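Local coordinates for PrgB (Enterococcus faecalis, PDB 6GED), which probably serves as a cell-wall-anchored surface adhesin of the antigen I/II family, represented here by its glucan-binding protein C-like domain, at residues A[212-217]-A[237-242]; A[168-173]-A[281-286]; A[55-60]-A[74-79]; A[144-149]-A[159-164]. One frame throughout, in Å; residues are numbered along the deposited sequence.

The four contacts form a row across one glucan-binding protein C-like domain built largely from two antiparallel sheets. Contacts 1 and 2, with centres about 9 Å apart, both reach the larger sheet, where strands 211-215, 280-287 and 169-179 lie side by side; strand 239-240 of contact 1 is not part of it. Contact 4, its centre about 12 Å from that of contact 2, is a hairpin in the smaller sheet, and L145 and I159 pack on T171. Contact 3 touches contact 4, their centres about 10 Å apart, and lies at the periphery, its centre about 28 Å from that of contact 1. Along the sequence contact 3 closes first, then contact 4, and contact 1 is nested inside the long loop closed by contact 2.

Contact 1. Residues A[212-217]-A[237-242]; sequences EFVSDF and GKFYSP. With NA (sodium ion), chain D.
V214 and F239 make a single antiparallel bridge, a hydrogen-bonded pair that sets the short strand 239-240 against 211-215, the end strand of the large sheet. G237, whose backbone has a positive phi suited to glycine, sends its carbonyl to a water that accepts from D216 N. K238 then lays its aliphatic chain over the ring of F213: CD stands 3.6 Å from the ring centroid, a CH-pi contact over the centre of one face. The chain bends beyond CD, carrying the ammonium on to a salt bridge with D168, so the long lysine serves both an aromatic and an acid. F239 holds the bridge with two bonds, F239 N to V214 O at 2.8 Å and the longer V214 N to F239 O at 3.2 Å. F239 CD1 meets V214 O in the ring plane at 3.3 Å. The edge of the F217 ring is turned toward the F239 face, with centroids 5.6 Å apart and planes at 89°, an offset T-shaped pair. Y240 touches F213 through its CB, while its ring leads away from strand 211-215 and packs against L204, Q234 and K289; its hydroxyl bonds to D236. A water accepts from S241 N and reaches E212 O, bridging the segments. With N201 OD1, S199 O and two waters among the other ligands, E212 OE1 binds the sodium ion at 2.6 Å.

Contact 2. Residues A[168-173]-A[281-286]; sequences DVKTRL and SFSFGM
V169 to L173 and S281 to M286 are neighbouring antiparallel strands inside the large sheet, their axes 164° apart and 4.5 Å from each other at closest approach. V169 with M286, T171 with F284 and L173 with F282 are hydrogen-bonded pairs, each joined by two backbone bonds. K170 with G285 and R172 with S283 are the non-hydrogen-bonded pairs between them. At the first of these G285 CA lies 3.0 Å from V169 O, a place suited to a residue without a side chain. The face carrying K170, R172 and S283 is polar. F282 N lies over one face of the R172 guanidinium, toward its rim, and NH1 gives S283 OG a weak bond and also reaches D216 O. The other face, with V169, T171, L173, F282, F284 and M286, is mostly apolar and packs against strand 299-302. There F284 CG stands between its backbone N and carbonyl carbon (chi1 61°), which brings T171 CB 4.0 Å above one ring face, toward the rim, while L173 CB lies at the ring edge. L173 CD2 and F282 CZ meet at 4.0 Å. One water donates a hydrogen bond to F284 O and accepts one from T171 OG1, 2.8 Å away. Strand 211-215 pairs on the outer side of 280-287, strand 124-137 on the far side of 169-179, and F302 of strand 299-302 stacks on F284 from the other sheet.

Contact 3. Residues A[55-60]-A[74-79]; sequences TDFNKV and KDMGGK
D56, F57 and K59 of the short helix 54-57 and the loop after it are clasped by K74, M76 and K79 of the loop after helix 68-72, which contains a type II beta turn from M76 to K79. G78, with its positive phi, takes the turn position that suits glycine, and D75 OD2 accepts from G77 N to add an Asx turn. D56 is the first of the helix to engage the loop. Its carbonyl O lies 3.8 Å from M76 CE, and its carboxylate is a hub of charge: OD1 takes K59 NZ at 2.8 Å on the anti side, OD2 has a salt bridge with K53, and a water joins OD2 to K79 O. The side chain of F57 starts away from the loop, and its ring packs on V148, K71 and L72, with CD1 4.5 Å from M76 SD; the thioether, bent at chi2 and chi3, lies against F57 and brings CE near D56 O. F57 O, 2.8 Å from K74 NZ, is met from above the carbonyl plane. K59 then presents its own carbonyl, which K74 NZ meets nearly head-on, with a C=O...N angle of 169°. A long lysine suits this role because its ammonium can gather several carbonyls at once; it also bonds K71 O. The chain runs straight as far as CE and then bends (chi4 -73°), swinging NZ to 2.5 Å from K59 O, an unusually short bond.

Contact 4. Residues A[144-149]-A[159-164]; sequences TLNAVF and IGTNRV
A147 and I159, a non-hydrogen-bonded pair, pack tightly in the beta hairpin of strands 145-150 and 157-160: A147 CB lies 3.4 Å from I159 CD1, closer than ordinary carbon contact. I159 sends CG1 beside its backbone N (chi1 -52°) and bends again at chi2, so CD1 curls over the small alanine, a residue short enough to accept it. Its CG2 branch runs on to L145 CD1 at 3.8 Å, the two side chains crossing at about a right angle. Next along the ladder N146 and G160 form the hydrogen-bonded pair, with N146 N to G160 O at 2.7 Å and G160 N to N146 O at 2.9 Å.

Beyond G160 the ladder gives way to looser, more polar contact. L145 CD2 still meets T161 CG2 at 3.6 Å, but a water takes over between T144 OG1, T161 OG1 and N146 OD1, the asparagine amide oxygen accepting from it at 2.6 Å. N146 ND2 turns instead to K74 O and L72 O, tying the hairpin to the end of helix 68-72 and the loop after it. From N162 on, the chain bends away from 144-149. On one side of the hairpin strand 99-104 pairs with 145-150, on the other strand 299-302 pairs antiparallel with 157-160, and L145 and I159 lie against T171 of strand 169-179 in the larger sheet.

Contact 1. Residues A[212-217]-A[237-242]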
loop_
_atom_site.group_PDB
_atom_site.type_symbol
_atom_site.label_atom_id
_atom_site.label_comp_id
_atom_site.label_asym_id
_atom_site.label_seq_id
_atom_site.Cartn_x
_atom_site.Cartn_y
_atom_site.Cartn_z
ATOM N N GLU A 212 3.656 -3.581 -9.528
ATOM C CA GLU A 212 3.586 -2.867 -8.269
ATOM C C GLU A 212 4.946 -2.970 -7.555
ATOM O O GLU A 212 5.642 -3.984 -7.656
ATOM C CB GLU A 212 2.458 -3.454 -7.414
ATOM C CG GLU A 212 1.133 -3.446 -8.228
ATOM C CD GLU A 212 -0.114 -3.625 -7.401
ATOM O OE1 GLU A 212 0.007 -3.887 -6.196
ATOM O OE2 GLU A 212 -1.235 -3.530 -7.963
ATOM N N PHE A 213 5.317 -1.926 -6.818
ATOM C CA PHE A 213 6.672 -1.851 -6.280
ATOM C C PHE A 213 6.655 -1.178 -4.922
ATOM O O PHE A 213 5.687 -0.514 -4.559
ATOM C CB PHE A 213 7.657 -1.102 -7.225
ATOM C CG PHE A 213 7.387 0.402 -7.364
ATOM C CD1 PHE A 213 6.701 0.868 -8.482
ATOM C CD2 PHE A 213 7.865 1.339 -6.424
ATOM C CE1 PHE A 213 6.454 2.245 -8.666
ATOM C CE2 PHE A 213 7.610 2.747 -6.608
ATOM C CZ PHE A 213 6.890 3.166 -7.745
ATOM N N VAL A 214 7.757 -1.378 -4.171
ATOM C CA VAL A 214 8.068 -0.559 -3.006
ATOM C C VAL A 214 9.466 0.016 -3.253
ATOM O O VAL A 214 10.235 -0.482 -4.088
ATOM C CB VAL A 214 7.974 -1.327 -1.649
ATOM C CG1 VAL A 214 6.513 -1.735 -1.320
ATOM C CG2 VAL A 214 8.856 -2.572 -1.636
ATOM N N SER A 215 9.759 1.121 -2.586
ATOM C CA SER A 215 11.029 1.789 -2.830
ATOM C C SER A 215 11.244 2.821 -1.733
ATOM O O SER A 215 10.379 3.030 -0.882
ATOM C CB SER A 215 11.030 2.458 -4.208
ATOM O OG SER A 215 10.011 3.428 -4.217
ATOM N N ASP A 216 12.391 3.517 -1.801
ATOM C CA ASP A 216 12.574 4.765 -1.059
ATOM C C ASP A 216 12.342 4.571 0.438
ATOM O O ASP A 216 11.522 5.250 1.067
ATOM C CB ASP A 216 11.642 5.815 -1.653
ATOM C CG ASP A 216 11.986 6.083 -3.116
ATOM O OD1 ASP A 216 11.126 5.879 -3.988
ATOM O OD2 ASP A 216 13.145 6.415 -3.385
ATOM N N PHE A 217 13.007 3.555 0.982
ATOM C CA PHE A 217 12.884 3.281 2.400
ATOM C C PHE A 217 13.460 4.431 3.208
ATOM O O PHE A 217 14.437 5.062 2.806
ATOM C CB PHE A 217 13.572 1.959 2.739
ATOM C CG PHE A 217 12.721 0.793 2.343
ATOM C CD1 PHE A 217 11.767 0.300 3.211
ATOM C CD2 PHE A 217 12.774 0.295 1.032
ATOM C CE1 PHE A 217 10.897 -0.774 2.780
ATOM C CE2 PHE A 217 11.911 -0.740 0.607
ATOM C CZ PHE A 217 10.990 -1.263 1.470
ATOM N N GLY A 237 16.216 1.465 -8.694
ATOM C CA GLY A 237 15.997 1.742 -7.301
ATOM C C GLY A 237 14.774 1.117 -6.688
ATOM O O GLY A 237 14.683 1.049 -5.448
ATOM N N LYS A 238 13.852 0.608 -7.485
ATOM C CA LYS A 238 12.618 0.112 -6.920
ATOM C C LYS A 238 12.712 -1.401 -6.725
ATOM O O LYS A 238 13.534 -2.073 -7.356
ATOM C CB LYS A 238 11.447 0.477 -7.839
ATOM C CG LYS A 238 11.444 1.988 -8.163
ATOM C CD LYS A 238 10.347 2.324 -9.189
ATOM C CE LYS A 238 10.862 2.239 -10.595
ATOM N NZ LYS A 238 10.659 3.564 -11.273
ATOM N N PHE A 239 11.874 -1.917 -5.840
ATOM C CA PHE A 239 11.795 -3.355 -5.538
ATOM C C PHE A 239 10.525 -3.887 -6.180
ATOM O O PHE A 239 9.426 -3.536 -5.749
ATOM C CB PHE A 239 11.737 -3.627 -4.033
ATOM C CG PHE A 239 12.952 -3.123 -3.278
ATOM C CD1 PHE A 239 13.113 -1.771 -3.045
ATOM C CD2 PHE A 239 13.931 -3.999 -2.856
ATOM C CE1 PHE A 239 14.232 -1.275 -2.378
ATOM C CE2 PHE A 239 15.062 -3.498 -2.175
ATOM C CZ PHE A 239 15.194 -2.152 -1.946
ATOM N N TYR A 240 10.682 -4.696 -7.219
ATOM C CA TYR A 240 9.573 -5.340 -7.899
ATOM C C TYR A 240 10.091 -6.562 -8.648
ATOM O O TYR A 240 11.302 -6.794 -8.771
ATOM C CB TYR A 240 8.862 -4.356 -8.865
ATOM C CG TYR A 240 9.717 -3.685 -9.941
ATOM C CD1 TYR A 240 9.668 -4.112 -11.276
ATOM C CD2 TYR A 240 10.488 -2.557 -9.652
ATOM C CE1 TYR A 240 10.418 -3.500 -12.257
ATOM C CE2 TYR A 240 11.249 -1.911 -10.658
ATOM C CZ TYR A 240 11.201 -2.388 -11.955
ATOM O OH TYR A 240 11.932 -1.749 -12.941
ATOM N N SER A 241 9.151 -7.323 -9.190
ATOM C CA SER A 241 9.482 -8.401 -10.121
ATOM C C SER A 241 9.589 -7.841 -11.529
ATOM O O SER A 241 8.568 -7.408 -12.080
ATOM C CB SER A 241 8.403 -9.473 -10.112
ATOM O OG SER A 241 8.668 -10.444 -11.134
ATOM N N PRO A 242 10.753 -7.883 -12.166
ATOM C CA PRO A 242 10.882 -7.299 -13.501
ATOM C C PRO A 242 10.290 -8.138 -14.617
ATOM O O PRO A 242 10.353 -7.697 -15.761
ATOM C CB PRO A 242 12.397 -7.175 -13.683
ATOM C CG PRO A 242 12.936 -8.379 -12.869
ATOM C CD PRO A 242 12.013 -8.503 -11.679
HETATM NA NA NA D . -0.825 -6.292 -5.725
HETATM O O HOH W 1 6.517 -6.655 -8.620
HETATM O O HOH W 2 14.570 2.864 -3.422
HETATM O O HOH W 3 -2.635 -7.977 -6.467
HETATM O O HOH W 4 -2.359 -5.435 -4.320
#

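Contact 2. Residues A[168-173]-A[281-286]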
loop_
_atom_site.group_PDB
_atom_site.type_symbol
_atom_site.label_atom_id
_atom_site.label_comp_id
_atom_site.label_asym_id
_atom_site.label_seq_id
_atom_site.Cartn_x
_atom_site.Cartn_y
_atom_site.Cartn_z
ATOM N N ASP A 168 5.373 6.839 -13.194
ATOM C CA ASP A 168 4.996 5.956 -12.093
ATOM C C ASP A 168 3.823 6.548 -11.327
ATOM O O ASP A 168 3.692 7.765 -11.192
ATOM C CB ASP A 168 6.161 5.785 -11.103
ATOM C CG ASP A 168 7.286 4.906 -11.627
ATOM O OD1 ASP A 168 8.304 4.716 -10.899
ATOM O OD2 ASP A 168 7.208 4.381 -12.742
ATOM N N VAL A 169 2.973 5.683 -10.795
ATOM C CA VAL A 169 2.175 6.054 -9.639
ATOM C C VAL A 169 3.082 5.837 -8.423
ATOM O O VAL A 169 3.680 4.779 -8.313
ATOM C CB VAL A 169 0.923 5.165 -9.558
ATOM C CG1 VAL A 169 0.210 5.325 -8.238
ATOM C CG2 VAL A 169 -0.050 5.415 -10.765
ATOM N N LYS A 170 3.239 6.842 -7.550
ATOM C CA LYS A 170 4.059 6.611 -6.354
ATOM C C LYS A 170 3.532 7.429 -5.191
ATOM O O LYS A 170 3.248 8.608 -5.341
ATOM C CB LYS A 170 5.541 6.946 -6.602
ATOM C CG LYS A 170 6.451 6.418 -5.429
ATOM C CD LYS A 170 7.897 6.149 -5.881
ATOM C CE LYS A 170 8.749 7.382 -5.876
ATOM N NZ LYS A 170 10.199 7.038 -6.142
ATOM N N THR A 171 3.486 6.828 -4.003
ATOM C CA THR A 171 2.989 7.472 -2.801
ATOM C C THR A 171 3.983 7.127 -1.699
ATOM O O THR A 171 4.430 5.986 -1.640
ATOM C CB THR A 171 1.586 6.941 -2.433
ATOM O OG1 THR A 171 0.692 7.082 -3.547
ATOM C CG2 THR A 171 0.977 7.654 -1.195
ATOM N N ARG A 172 4.371 8.105 -0.881
ATOM C CA ARG A 172 5.177 7.796 0.300
ATOM C C ARG A 172 4.260 7.593 1.499
ATOM O O ARG A 172 3.289 8.325 1.686
ATOM C CB ARG A 172 6.188 8.938 0.578
ATOM C CG ARG A 172 7.164 8.542 1.691
ATOM C CD ARG A 172 8.375 9.522 1.832
ATOM N NE ARG A 172 9.382 8.920 2.717
ATOM C CZ ARG A 172 10.152 7.915 2.338
ATOM N NH1 ARG A 172 10.026 7.440 1.093
ATOM N NH2 ARG A 172 11.027 7.377 3.187
ATOM N N LEU A 173 4.623 6.665 2.382
ATOM C CA LEU A 173 3.826 6.353 3.551
ATOM C C LEU A 173 4.767 6.369 4.749
ATOM O O LEU A 173 5.796 5.669 4.741
ATOM C CB LEU A 173 3.129 4.962 3.415
ATOM C CG LEU A 173 2.436 4.382 4.668
ATOM C CD1 LEU A 173 1.426 5.330 5.274
ATOM C CD2 LEU A 173 1.753 3.009 4.344
ATOM N N SER A 281 8.853 4.083 7.270
ATOM C CA SER A 281 8.598 4.986 6.151
ATOM C C SER A 281 9.111 4.322 4.883
ATOM O O SER A 281 10.175 3.701 4.902
ATOM C CB SER A 281 9.307 6.348 6.437
ATOM O OG SER A 281 9.571 7.074 5.314
ATOM N N PHE A 282 8.354 4.459 3.780
ATOM C CA PHE A 282 8.743 3.865 2.505
ATOM C C PHE A 282 7.743 4.372 1.462
ATOM O O PHE A 282 6.709 4.928 1.817
ATOM C CB PHE A 282 8.769 2.339 2.532
ATOM C CG PHE A 282 7.455 1.731 2.881
ATOM C CD1 PHE A 282 7.080 1.576 4.220
ATOM C CD2 PHE A 282 6.556 1.336 1.863
ATOM C CE1 PHE A 282 5.816 1.017 4.554
ATOM C CE2 PHE A 282 5.304 0.786 2.179
ATOM C CZ PHE A 282 4.915 0.638 3.512
ATOM N N SER A 283 8.057 4.183 0.183
ATOM C CA SER A 283 7.097 4.498 -0.861
ATOM C C SER A 283 6.605 3.211 -1.503
ATOM O O SER A 283 7.271 2.180 -1.457
ATOM C CB SER A 283 7.737 5.376 -1.949
ATOM O OG SER A 283 8.112 6.661 -1.423
ATOM N N PHE A 284 5.438 3.307 -2.133
ATOM C CA PHE A 284 4.884 2.183 -2.884
ATOM C C PHE A 284 4.226 2.774 -4.117
ATOM O O PHE A 284 3.805 3.936 -4.106
ATOM C CB PHE A 284 3.873 1.343 -2.044
ATOM C CG PHE A 284 2.662 2.100 -1.579
ATOM C CD1 PHE A 284 2.661 2.764 -0.357
ATOM C CD2 PHE A 284 1.519 2.172 -2.391
ATOM C CE1 PHE A 284 1.556 3.474 0.051
ATOM C CE2 PHE A 284 0.405 2.864 -1.984
ATOM C CZ PHE A 284 0.417 3.529 -0.767
ATOM N N GLY A 285 4.114 1.964 -5.165
ATOM C CA GLY A 285 3.488 2.471 -6.377
ATOM C C GLY A 285 3.379 1.439 -7.467
ATOM O O GLY A 285 3.407 0.222 -7.232
ATOM N N MET A 286 3.249 1.961 -8.683
ATOM C CA MET A 286 3.113 1.135 -9.894
ATOM C C MET A 286 3.993 1.721 -10.978
ATOM O O MET A 286 4.010 2.943 -11.174
ATOM C CB MET A 286 1.668 1.130 -10.395
ATOM C CG MET A 286 0.704 0.828 -9.238
ATOM S SD MET A 286 -0.990 1.009 -9.840
ATOM C CE MET A 286 -1.027 -0.445 -10.923
HETATM O O HOH W 5 1.119 4.670 -4.881
#

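Contact 3. Residues A[55-60]-A[74-79]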
loop_
_atom_site.group_PDB
_atom_site.type_symbol
_atom_site.label_atom_id
_atom_site.label_comp_id
_atom_site.label_asym_id
_atom_site.label_seq_id
_atom_site.Cartn_x
_atom_site.Cartn_y
_atom_site.Cartn_z
ATOM N N THR A 55 -20.400 10.459 -4.047
ATOM C CA THR A 55 -21.153 10.432 -5.312
ATOM C C THR A 55 -20.248 10.680 -6.514
ATOM O O THR A 55 -20.505 10.142 -7.599
ATOM C CB THR A 55 -22.273 11.462 -5.303
ATOM O OG1 THR A 55 -21.766 12.718 -4.831
ATOM C CG2 THR A 55 -23.411 10.999 -4.417
ATOM N N ASP A 56 -19.206 11.510 -6.353
ATOM C CA ASP A 56 -18.226 11.698 -7.415
ATOM C C ASP A 56 -17.292 10.508 -7.539
ATOM O O ASP A 56 -16.951 10.098 -8.654
ATOM C CB ASP A 56 -17.392 12.945 -7.166
ATOM C CG ASP A 56 -18.165 14.229 -7.399
ATOM O OD1 ASP A 56 -19.238 14.196 -8.041
ATOM O OD2 ASP A 56 -17.693 15.282 -6.935
ATOM N N PHE A 57 -16.815 9.972 -6.410
ATOM C CA PHE A 57 -15.953 8.808 -6.496
ATOM C C PHE A 57 -16.655 7.648 -7.188
ATOM O O PHE A 57 -16.026 6.879 -7.925
ATOM C CB PHE A 57 -15.512 8.351 -5.106
ATOM C CG PHE A 57 -14.587 7.183 -5.144
ATOM C CD1 PHE A 57 -13.270 7.351 -5.521
ATOM C CD2 PHE A 57 -15.041 5.913 -4.847
ATOM C CE1 PHE A 57 -12.423 6.283 -5.591
ATOM C CE2 PHE A 57 -14.192 4.838 -4.914
ATOM C CZ PHE A 57 -12.880 5.026 -5.295
ATOM N N ASN A 58 -17.943 7.469 -6.915
ATOM C CA ASN A 58 -18.606 6.267 -7.388
ATOM C C ASN A 58 -18.967 6.322 -8.866
ATOM O O ASN A 58 -19.353 5.299 -9.414
ATOM C CB ASN A 58 -19.862 6.002 -6.566
ATOM C CG ASN A 58 -19.548 5.355 -5.268
ATOM O OD1 ASN A 58 -18.676 4.481 -5.193
ATOM N ND2 ASN A 58 -20.220 5.790 -4.224
ATOM N N LYS A 59 -18.836 7.461 -9.538
ATOM C CA LYS A 59 -19.105 7.431 -10.972
ATOM C C LYS A 59 -17.936 6.798 -11.719
ATOM O O LYS A 59 -16.787 6.861 -11.277
ATOM C CB LYS A 59 -19.384 8.832 -11.502
ATOM C CG LYS A 59 -20.599 9.469 -10.858
ATOM C CD LYS A 59 -20.837 10.879 -11.380
ATOM C CE LYS A 59 -21.432 11.786 -10.310
ATOM N NZ LYS A 59 -20.629 13.046 -10.195
ATOM N N VAL A 60 -18.234 6.149 -12.852
ATOM C CA VAL A 60 -17.156 5.611 -13.675
ATOM C C VAL A 60 -17.320 6.145 -15.081
ATOM O O VAL A 60 -18.380 6.633 -15.459
ATOM C CB VAL A 60 -17.100 4.061 -13.687
ATOM C CG1 VAL A 60 -16.702 3.531 -12.311
ATOM C CG2 VAL A 60 -18.434 3.468 -14.159
ATOM N N LYS A 74 -9.675 7.429 -12.637
ATOM C CA LYS A 74 -10.217 8.590 -13.278
ATOM C C LYS A 74 -9.515 9.785 -12.682
ATOM O O LYS A 74 -8.987 9.735 -11.580
ATOM C CB LYS A 74 -11.725 8.675 -13.170
ATOM C CG LYS A 74 -12.282 8.790 -11.784
ATOM C CD LYS A 74 -13.765 9.073 -11.876
ATOM C CE LYS A 74 -14.456 8.881 -10.545
ATOM N NZ LYS A 74 -14.574 7.448 -10.223
ATOM N N ASP A 75 -9.496 10.866 -13.423
ATOM C CA ASP A 75 -8.770 12.042 -12.943
ATOM C C ASP A 75 -9.730 12.894 -12.124
ATOM O O ASP A 75 -10.629 13.532 -12.673
ATOM C CB ASP A 75 -8.184 12.822 -14.117
ATOM C CG ASP A 75 -7.238 13.920 -13.688
ATOM O OD1 ASP A 75 -6.444 14.349 -14.558
ATOM O OD2 ASP A 75 -7.259 14.324 -12.493
ATOM N N MET A 76 -9.495 12.971 -10.815
ATOM C CA MET A 76 -10.384 13.707 -9.930
ATOM C C MET A 76 -9.789 15.030 -9.491
ATOM O O MET A 76 -10.288 15.639 -8.547
ATOM C CB MET A 76 -10.740 12.838 -8.713
ATOM C CG MET A 76 -11.171 11.412 -9.078
ATOM S SD MET A 76 -12.687 10.864 -8.233
ATOM C CE MET A 76 -13.726 12.072 -9.071
ATOM N N GLY A 77 -8.693 15.463 -10.110
ATOM C CA GLY A 77 -8.179 16.781 -9.819
ATOM C C GLY A 77 -9.285 17.794 -9.994
ATOM O O GLY A 77 -10.009 17.739 -10.980
ATOM N N GLY A 78 -9.513 18.659 -9.029
ATOM C CA GLY A 78 -10.572 19.636 -9.206
ATOM C C GLY A 78 -11.985 19.102 -9.071
ATOM O O GLY A 78 -12.953 19.773 -9.416
ATOM N N LYS A 79 -12.102 17.879 -8.584
ATOM C CA LYS A 79 -13.384 17.251 -8.359
ATOM C C LYS A 79 -13.369 16.695 -6.945
ATOM O O LYS A 79 -13.856 15.613 -6.691
ATOM C CB LYS A 79 -13.590 16.138 -9.360
ATOM C CG LYS A 79 -14.974 16.068 -9.945
ATOM C CD LYS A 79 -14.940 15.273 -11.232
ATOM C CE LYS A 79 -16.325 14.972 -11.743
ATOM N NZ LYS A 79 -16.228 13.977 -12.850
HETATM O O HOH W 6 -15.868 15.697 -4.801
#

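Contact 4. Residues A[144-149]-A[159-164]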
loop_
_atom_site.group_PDB
_atom_site.type_symbol
_atom_site.label_atom_id
_atom_site.label_comp_id
_atom_site.label_asym_id
_atom_site.label_seq_id
_atom_site.Cartn_x
_atom_site.Cartn_y
_atom_site.Cartn_z
ATOM N N THR A 144 -2.505 14.478 -9.905
ATOM C CA THR A 144 -2.993 14.135 -8.582
ATOM C C THR A 144 -3.191 12.621 -8.513
ATOM O O THR A 144 -3.102 11.909 -9.539
ATOM C CB THR A 144 -4.318 14.858 -8.289
ATOM O OG1 THR A 144 -5.285 14.454 -9.274
ATOM C CG2 THR A 144 -4.151 16.448 -8.273
ATOM N N LEU A 145 -3.438 12.127 -7.287
ATOM C CA LEU A 145 -3.826 10.735 -7.083
ATOM C C LEU A 145 -5.126 10.719 -6.302
ATOM O O LEU A 145 -5.388 11.611 -5.499
ATOM C CB LEU A 145 -2.753 9.933 -6.301
ATOM C CG LEU A 145 -1.426 9.651 -7.002
ATOM C CD1 LEU A 145 -0.443 9.012 -5.966
ATOM C CD2 LEU A 145 -1.614 8.787 -8.280
ATOM N N ASN A 146 -5.908 9.670 -6.484
ATOM C CA ASN A 146 -7.100 9.430 -5.699
ATOM C C ASN A 146 -6.773 8.376 -4.668
ATOM O O ASN A 146 -6.098 7.404 -4.985
ATOM C CB ASN A 146 -8.227 8.912 -6.566
ATOM C CG ASN A 146 -8.418 9.775 -7.797
ATOM O OD1 ASN A 146 -8.302 10.984 -7.695
ATOM N ND2 ASN A 146 -8.639 9.169 -8.950
ATOM N N ALA A 147 -7.361 8.504 -3.505
ATOM C CA ALA A 147 -7.131 7.519 -2.442
ATOM C C ALA A 147 -8.453 7.167 -1.783
ATOM O O ALA A 147 -9.310 8.027 -1.578
ATOM C CB ALA A 147 -6.191 8.086 -1.374
ATOM N N VAL A 148 -8.615 5.904 -1.405
ATOM C CA VAL A 148 -9.615 5.554 -0.425
ATOM C C VAL A 148 -8.882 4.881 0.715
ATOM O O VAL A 148 -8.200 3.871 0.508
ATOM C CB VAL A 148 -10.700 4.636 -1.019
ATOM C CG1 VAL A 148 -11.766 4.363 0.044
ATOM C CG2 VAL A 148 -11.261 5.298 -2.275
ATOM N N PHE A 149 -9.077 5.409 1.905
ATOM C CA PHE A 149 -8.456 4.890 3.107
ATOM C C PHE A 149 -9.501 4.092 3.861
ATOM O O PHE A 149 -10.534 4.645 4.243
ATOM C CB PHE A 149 -7.949 6.056 3.951
ATOM C CG PHE A 149 -6.931 6.929 3.238
ATOM C CD1 PHE A 149 -7.173 8.265 3.047
ATOM C CD2 PHE A 149 -5.757 6.374 2.725
ATOM C CE1 PHE A 149 -6.223 9.080 2.389
ATOM C CE2 PHE A 149 -4.817 7.136 2.079
ATOM C CZ PHE A 149 -5.050 8.513 1.888
ATOM N N ILE A 159 -5.143 3.326 -4.006
ATOM C CA ILE A 159 -4.619 4.549 -4.610
ATOM C C ILE A 159 -4.672 4.411 -6.119
ATOM O O ILE A 159 -4.221 3.398 -6.649
ATOM C CB ILE A 159 -3.147 4.809 -4.224
ATOM C CG1 ILE A 159 -2.923 4.759 -2.719
ATOM C CG2 ILE A 159 -2.627 6.194 -4.794
ATOM C CD1 ILE A 159 -3.724 5.781 -2.006
ATOM N N GLY A 160 -5.045 5.475 -6.812
ATOM C CA GLY A 160 -4.976 5.387 -8.258
ATOM C C GLY A 160 -5.385 6.674 -8.932
ATOM O O GLY A 160 -5.856 7.616 -8.307
ATOM N N THR A 161 -5.193 6.696 -10.233
ATOM C CA THR A 161 -5.682 7.811 -11.049
ATOM C C THR A 161 -5.671 7.307 -12.474
ATOM O O THR A 161 -5.381 6.137 -12.726
ATOM C CB THR A 161 -4.827 9.075 -10.850
ATOM O OG1 THR A 161 -5.404 10.178 -11.586
ATOM C CG2 THR A 161 -3.434 8.818 -11.362
ATOM N N ASN A 162 -6.099 8.171 -13.407
ATOM C CA ASN A 162 -6.046 7.887 -14.827
ATOM C C ASN A 162 -4.618 7.984 -15.379
ATOM O O ASN A 162 -3.836 8.836 -14.964
ATOM C CB ASN A 162 -6.983 8.900 -15.513
ATOM C CG ASN A 162 -6.840 8.938 -16.977
ATOM O OD1 ASN A 162 -6.710 7.912 -17.625
ATOM N ND2 ASN A 162 -6.910 10.139 -17.531
ATOM N N ARG A 163 -4.256 7.108 -16.313
ATOM C CA ARG A 163 -2.911 7.156 -16.894
ATOM C C ARG A 163 -2.950 7.834 -18.267
ATOM O O ARG A 163 -3.639 7.357 -19.180
ATOM C CB ARG A 163 -2.305 5.758 -17.018
ATOM C CG ARG A 163 -0.958 5.783 -17.743
ATOM C CD ARG A 163 -0.229 4.456 -17.731
ATOM N NE ARG A 163 0.129 4.015 -16.381
ATOM C CZ ARG A 163 1.115 4.545 -15.654
ATOM N NH1 ARG A 163 1.861 5.534 -16.144
ATOM N NH2 ARG A 163 1.385 4.051 -14.439
ATOM N N VAL A 164 -2.234 8.956 -18.409
ATOM C CA VAL A 164 -2.072 9.597 -19.705
ATOM C C VAL A 164 -0.623 9.625 -20.169
ATOM O O VAL A 164 -0.369 9.840 -21.363
ATOM C CB VAL A 164 -2.673 11.033 -19.722
ATOM C CG1 VAL A 164 -4.112 11.015 -19.200
ATOM C CG2 VAL A 164 -1.840 11.994 -18.872
HETATM O O HOH W 7 -6.981 12.074 -9.654
#